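Local structure of fluoroacetyl-CoA-specific thioesterase-like domain-containing protein (Thermanaerovibrio acidaminovorans, 3QOO) at residues A[63-77]-A[111-124]. The protein is of unknown function but has the hot-dog fold and is probably related to the thioesterases that hydrolyse fluoroacetyl-CoA. Numbering follows the deposited sequence. Where two conformers were deposited one is given.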
loop_
_atom_site.group_PDB
_atom_site.type_symbol
_atom_site.label_atom_id
_atom_site.label_comp_id
_atom_site.label_asym_id
_atom_site.label_seq_id
_atom_site.Cartn_x
_atom_site.Cartn_y
_atom_site.Cartn_z
ATOM N N GLY A 63 -22.768 4.419 -14.093
ATOM C CA GLY A 63 -22.274 3.166 -14.647
ATOM C C GLY A 63 -20.781 3.036 -14.703
ATOM O O GLY A 63 -20.297 1.992 -15.153
ATOM N N PHE A 64 -20.057 4.073 -14.294
ATOM C CA PHE A 64 -18.607 4.059 -14.335
ATOM C C PHE A 64 -18.045 4.351 -12.943
ATOM O O PHE A 64 -18.599 5.142 -12.188
ATOM C CB PHE A 64 -18.085 5.075 -15.364
ATOM C CG PHE A 64 -18.432 4.700 -16.773
ATOM C CD1 PHE A 64 -17.585 3.924 -17.555
ATOM C CD2 PHE A 64 -19.648 5.034 -17.298
ATOM C CE1 PHE A 64 -17.948 3.551 -18.837
ATOM C CE2 PHE A 64 -20.001 4.641 -18.570
ATOM C CZ PHE A 64 -19.169 3.918 -19.334
ATOM N N VAL A 65 -16.919 3.711 -12.628
ATOM C CA VAL A 65 -16.172 3.909 -11.386
ATOM C C VAL A 65 -14.687 3.852 -11.711
ATOM O O VAL A 65 -14.290 3.474 -12.814
ATOM C CB VAL A 65 -16.535 2.847 -10.305
ATOM C CG1 VAL A 65 -18.061 2.968 -9.873
ATOM C CG2 VAL A 65 -16.167 1.464 -10.796
ATOM N N SER A 66 -13.833 4.172 -10.735
ATOM C CA SER A 66 -12.387 4.027 -10.913
ATOM C C SER A 66 -11.864 2.822 -10.130
ATOM O O SER A 66 -12.439 2.438 -9.116
ATOM C CB SER A 66 -11.613 5.293 -10.497
ATOM O OG SER A 66 -11.636 5.517 -9.120
ATOM N N VAL A 67 -10.767 2.251 -10.619
ATOM C CA VAL A 67 -10.129 1.113 -9.961
ATOM C C VAL A 67 -8.642 1.388 -9.898
ATOM O O VAL A 67 -8.067 1.855 -10.831
ATOM C CB VAL A 67 -10.415 -0.185 -10.736
ATOM C CG1 VAL A 67 -9.728 -1.329 -10.087
ATOM C CG2 VAL A 67 -11.916 -0.501 -10.799
ATOM N N GLY A 68 -8.012 1.050 -8.786
ATOM C CA GLY A 68 -6.601 1.231 -8.624
ATOM C C GLY A 68 -5.801 0.236 -9.445
ATOM O O GLY A 68 -6.065 -0.987 -9.367
ATOM N N VAL A 69 -4.813 0.690 -10.226
ATOM C CA VAL A 69 -3.902 -0.240 -10.925
ATOM C C VAL A 69 -2.428 -0.182 -10.530
ATOM O O VAL A 69 -1.656 -1.094 -10.880
ATOM C CB VAL A 69 -3.981 -0.142 -12.470
ATOM C CG1 VAL A 69 -5.386 -0.439 -12.989
ATOM C CG2 VAL A 69 -3.416 1.180 -13.005
ATOM N N ARG A 70 -2.008 0.895 -9.868
ATOM C CA ARG A 70 -0.666 0.940 -9.323
ATOM C C ARG A 70 -0.593 1.951 -8.223
ATOM O O ARG A 70 -1.163 3.061 -8.360
ATOM C CB ARG A 70 0.321 1.333 -10.441
ATOM C CG ARG A 70 1.705 1.854 -10.052
ATOM C CD ARG A 70 2.489 2.154 -11.295
ATOM N NE ARG A 70 1.948 3.245 -12.113
ATOM C CZ ARG A 70 2.447 4.471 -12.155
ATOM N NH1 ARG A 70 3.487 4.817 -11.409
ATOM N NH2 ARG A 70 1.898 5.369 -12.957
ATOM N N SER A 71 0.082 1.620 -7.121
ATOM C CA SER A 71 0.332 2.553 -6.025
ATOM C C SER A 71 1.770 2.484 -5.595
ATOM O O SER A 71 2.388 1.404 -5.631
ATOM C CB SER A 71 -0.570 2.267 -4.836
ATOM O OG SER A 71 -1.930 2.544 -5.131
ATOM N N GLU A 72 2.317 3.585 -5.140
ATOM C CA GLU A 72 3.653 3.673 -4.556
ATOM C C GLU A 72 3.616 4.600 -3.377
ATOM O O GLU A 72 2.949 5.662 -3.444
ATOM C CB GLU A 72 4.643 4.175 -5.600
ATOM C CG GLU A 72 6.075 4.209 -5.172
ATOM C CD GLU A 72 7.061 4.445 -6.284
ATOM O OE1 GLU A 72 8.281 4.603 -5.917
ATOM O OE2 GLU A 72 6.606 4.617 -7.491
ATOM N N VAL A 73 4.286 4.241 -2.291
ATOM C CA VAL A 73 4.403 5.075 -1.104
ATOM C C VAL A 73 5.854 5.147 -0.695
ATOM O O VAL A 73 6.549 4.117 -0.679
ATOM C CB VAL A 73 3.523 4.536 0.068
ATOM C CG1 VAL A 73 3.729 5.361 1.354
ATOM C CG2 VAL A 73 2.076 4.528 -0.336
ATOM N N HIS A 74 6.314 6.346 -0.366
ATOM C CA HIS A 74 7.614 6.566 0.265
ATOM C C HIS A 74 7.399 7.071 1.678
ATOM O O HIS A 74 6.745 8.082 1.898
ATOM C CB HIS A 74 8.443 7.603 -0.495
ATOM C CG HIS A 74 8.754 7.224 -1.903
ATOM N ND1 HIS A 74 9.531 8.032 -2.717
ATOM C CD2 HIS A 74 8.396 6.161 -2.668
ATOM C CE1 HIS A 74 9.626 7.485 -3.920
ATOM N NE2 HIS A 74 8.956 6.340 -3.915
ATOM N N ASN A 75 7.922 6.358 2.649
ATOM C CA ASN A 75 7.868 6.819 4.008
ATOM C C ASN A 75 9.012 7.760 4.236
ATOM O O ASN A 75 10.146 7.516 3.803
ATOM C CB ASN A 75 7.931 5.655 4.972
ATOM C CG ASN A 75 6.643 4.908 5.012
ATOM O OD1 ASN A 75 5.630 5.448 5.441
ATOM N ND2 ASN A 75 6.655 3.674 4.531
ATOM N N LEU A 76 8.705 8.852 4.899
ATOM C CA LEU A 76 9.708 9.891 5.228
ATOM C C LEU A 76 9.992 9.974 6.708
ATOM O O LEU A 76 11.149 10.083 7.110
ATOM C CB LEU A 76 9.261 11.249 4.717
ATOM C CG LEU A 76 8.944 11.284 3.217
ATOM C CD1 LEU A 76 8.682 12.741 2.887
ATOM C CD2 LEU A 76 9.876 10.654 2.229
ATOM N N ALA A 77 8.986 9.876 7.548
ATOM C CA ALA A 77 9.165 10.076 8.959
ATOM C C ALA A 77 7.954 9.488 9.690
ATOM O O ALA A 77 6.878 9.341 9.118
ATOM C CB ALA A 77 9.350 11.588 9.271
ATOM N N PRO A 111 6.564 16.739 6.736
ATOM C CA PRO A 111 6.134 15.627 5.894
ATOM C C PRO A 111 6.421 14.271 6.532
ATOM O O PRO A 111 7.495 14.092 7.128
ATOM C CB PRO A 111 6.971 15.802 4.624
ATOM C CG PRO A 111 7.567 17.133 4.663
ATOM C CD PRO A 111 7.591 17.586 6.083
ATOM N N VAL A 112 5.489 13.342 6.375
ATOM C CA VAL A 112 5.670 11.997 6.864
ATOM C C VAL A 112 5.692 10.948 5.742
ATOM O O VAL A 112 6.261 9.872 5.928
ATOM C CB VAL A 112 4.664 11.615 7.952
ATOM C CG1 VAL A 112 4.904 12.441 9.211
ATOM C CG2 VAL A 112 3.207 11.752 7.494
ATOM N N ALA A 113 5.052 11.217 4.608
ATOM C CA ALA A 113 5.035 10.268 3.492
ATOM C C ALA A 113 4.657 10.990 2.219
ATOM O O ALA A 113 4.031 12.071 2.240
ATOM C CB ALA A 113 4.059 9.109 3.719
ATOM N N THR A 114 5.017 10.400 1.084
ATOM C CA THR A 114 4.567 10.813 -0.232
ATOM C C THR A 114 4.106 9.577 -0.990
ATOM O O THR A 114 4.408 8.440 -0.583
ATOM C CB THR A 114 5.655 11.527 -1.003
ATOM O OG1 THR A 114 6.813 10.724 -1.062
ATOM C CG2 THR A 114 5.955 12.904 -0.366
ATOM N N GLY A 115 3.387 9.763 -2.078
ATOM C CA GLY A 115 2.916 8.648 -2.842
ATOM C C GLY A 115 2.405 8.978 -4.200
ATOM O O GLY A 115 2.318 10.166 -4.563
ATOM N N LEU A 116 2.025 7.947 -4.944
ATOM C CA LEU A 116 1.305 8.136 -6.168
ATOM C C LEU A 116 0.354 6.964 -6.355
ATOM O O LEU A 116 0.581 5.859 -5.847
ATOM C CB LEU A 116 2.193 8.285 -7.340
ATOM C CG LEU A 116 2.886 7.092 -7.872
ATOM C CD1 LEU A 116 1.952 6.042 -8.556
ATOM C CD2 LEU A 116 3.965 7.543 -8.880
ATOM N N GLN A 117 -0.690 7.203 -7.144
ATOM C CA GLN A 117 -1.649 6.168 -7.479
ATOM C C GLN A 117 -2.157 6.382 -8.896
ATOM O O GLN A 117 -2.533 7.508 -9.261
ATOM C CB GLN A 117 -2.794 6.139 -6.486
ATOM C CG GLN A 117 -3.762 4.954 -6.698
ATOM C CD GLN A 117 -4.705 4.810 -5.545
ATOM O OE1 GLN A 117 -5.849 5.271 -5.605
ATOM N NE2 GLN A 117 -4.222 4.204 -4.454
ATOM N N GLU A 118 -2.165 5.329 -9.699
ATOM C CA GLU A 118 -2.758 5.332 -11.008
ATOM C C GLU A 118 -4.072 4.586 -10.904
ATOM O O GLU A 118 -4.093 3.465 -10.401
ATOM C CB GLU A 118 -1.853 4.667 -12.019
ATOM C CG GLU A 118 -2.407 4.593 -13.441
ATOM C CD GLU A 118 -1.522 3.853 -14.389
ATOM O OE1 GLU A 118 -0.314 3.711 -14.107
ATOM O OE2 GLU A 118 -2.065 3.401 -15.420
ATOM N N ARG A 119 -5.141 5.205 -11.392
ATOM C CA ARG A 119 -6.469 4.572 -11.387
ATOM C C ARG A 119 -7.013 4.548 -12.824
ATOM O O ARG A 119 -6.692 5.431 -13.636
ATOM C CB ARG A 119 -7.436 5.350 -10.477
ATOM C CG ARG A 119 -6.942 5.455 -9.047
ATOM C CD ARG A 119 -7.967 6.012 -8.062
ATOM N NE ARG A 119 -9.115 5.135 -7.889
ATOM C CZ ARG A 119 -9.130 4.037 -7.142
ATOM N NH1 ARG A 119 -8.064 3.678 -6.392
ATOM N NH2 ARG A 119 -10.223 3.282 -7.132
ATOM N N VAL A 120 -7.810 3.535 -13.113
ATOM C CA VAL A 120 -8.438 3.350 -14.411
ATOM C C VAL A 120 -9.945 3.517 -14.275
ATOM O O VAL A 120 -10.539 3.097 -13.295
ATOM C CB VAL A 120 -8.071 1.978 -15.065
ATOM C CG1 VAL A 120 -8.549 0.772 -14.219
ATOM C CG2 VAL A 120 -8.608 1.869 -16.486
ATOM N N VAL A 121 -10.563 4.160 -15.271
ATOM C CA VAL A 121 -11.997 4.268 -15.306
ATOM C C VAL A 121 -12.585 3.059 -16.001
ATOM O O VAL A 121 -12.140 2.692 -17.109
ATOM C CB VAL A 121 -12.442 5.573 -16.011
ATOM C CG1 VAL A 121 -13.962 5.571 -16.172
ATOM C CG2 VAL A 121 -11.923 6.738 -15.266
ATOM N N VAL A 122 -13.540 2.402 -15.337
ATOM C CA VAL A 122 -14.124 1.180 -15.842
ATOM C C VAL A 122 -15.645 1.303 -15.803
ATOM O O VAL A 122 -16.189 2.027 -14.983
ATOM C CB VAL A 122 -13.668 -0.070 -14.983
ATOM C CG1 VAL A 122 -12.143 -0.218 -14.881
ATOM C CG2 VAL A 122 -14.269 -0.048 -13.576
ATOM N N SER A 123 -16.295 0.532 -16.672
ATOM C CA SER A 123 -17.706 0.238 -16.582
ATOM C C SER A 123 -17.941 -0.777 -15.469
ATOM O O SER A 123 -17.286 -1.820 -15.437
ATOM C CB SER A 123 -18.164 -0.396 -17.889
ATOM O OG SER A 123 -19.368 -1.104 -17.727
ATOM N N THR A 124 -18.845 -0.482 -14.550
ATOM C CA THR A 124 -19.160 -1.398 -13.452
ATOM C C THR A 124 -19.676 -2.722 -14.041
ATOM O O THR A 124 -19.374 -3.791 -13.526
ATOM C CB THR A 124 -20.166 -0.803 -12.450
ATOM O OG1 THR A 124 -21.386 -0.589 -13.119
ATOM C CG2 THR A 124 -19.640 0.500 -11.910
HETATM O O HOH W 1 -21.813 -0.106 -16.068
HETATM O O HOH W 2 -9.226 0.503 -5.869
#
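Glu118 OE1 lies in the guanidinium plane of Arg70 and accepts from NE at 3.1 Å and NH2 at 3.0 Å. The arginine comes side-on, with the guanidinium and carboxylate planes 76° apart. A bend at chi3 (65°) brings the guanidinium to Glu118, and Leu116 CD1 lies over one of its faces, 3.5 Å from Arg70 NH1. The other carboxylate oxygen, OE2, forms a salt bridge with Arg98, and two arginine partners would probably favour the ionised form of Glu118.

This pairing sits at a classic beta bulge, where Val69 and Arg70 both oppose Glu118; Val69 N bonds to Glu118 O, while the bond from Arg70 N is weak. The extra residue shifts the register by one in an otherwise regular antiparallel pair, 64-75 against 111-123. In the hot-dog fold such a sheet wraps a long helix, here 41-56, and residues 70-74 pair with the second subunit, carrying the sheet across the dimer.

On the face turned to that helix, polar groups form a chain. Arg119 NE gives Ser66 OG a straight bond of 2.8 Å (169°), within the guanidinium plane, and Ser66 OG also bonds to Asp57. Gly68 N lies over one face of the same guanidinium. Arg119 NH1 reaches Gln117 OE1 at 2.8 Å, and Gln117 NE2 bonds to Ser71 OG at 2.9 Å and to Thr49 of the helix, fixing the rotation of the buried amide.

On the face that carries Arg70 and Glu118, Val67 CG2 packs on Val122 CG2 at 3.7 Å; beside the bulge, the side chains of Val69 and Val120 cross at about a right angle. Where 63-77 leaves the strand, Val112 O accepts from Leu76 N and Ala77 N, both approaching from the same face of its carbonyl plane.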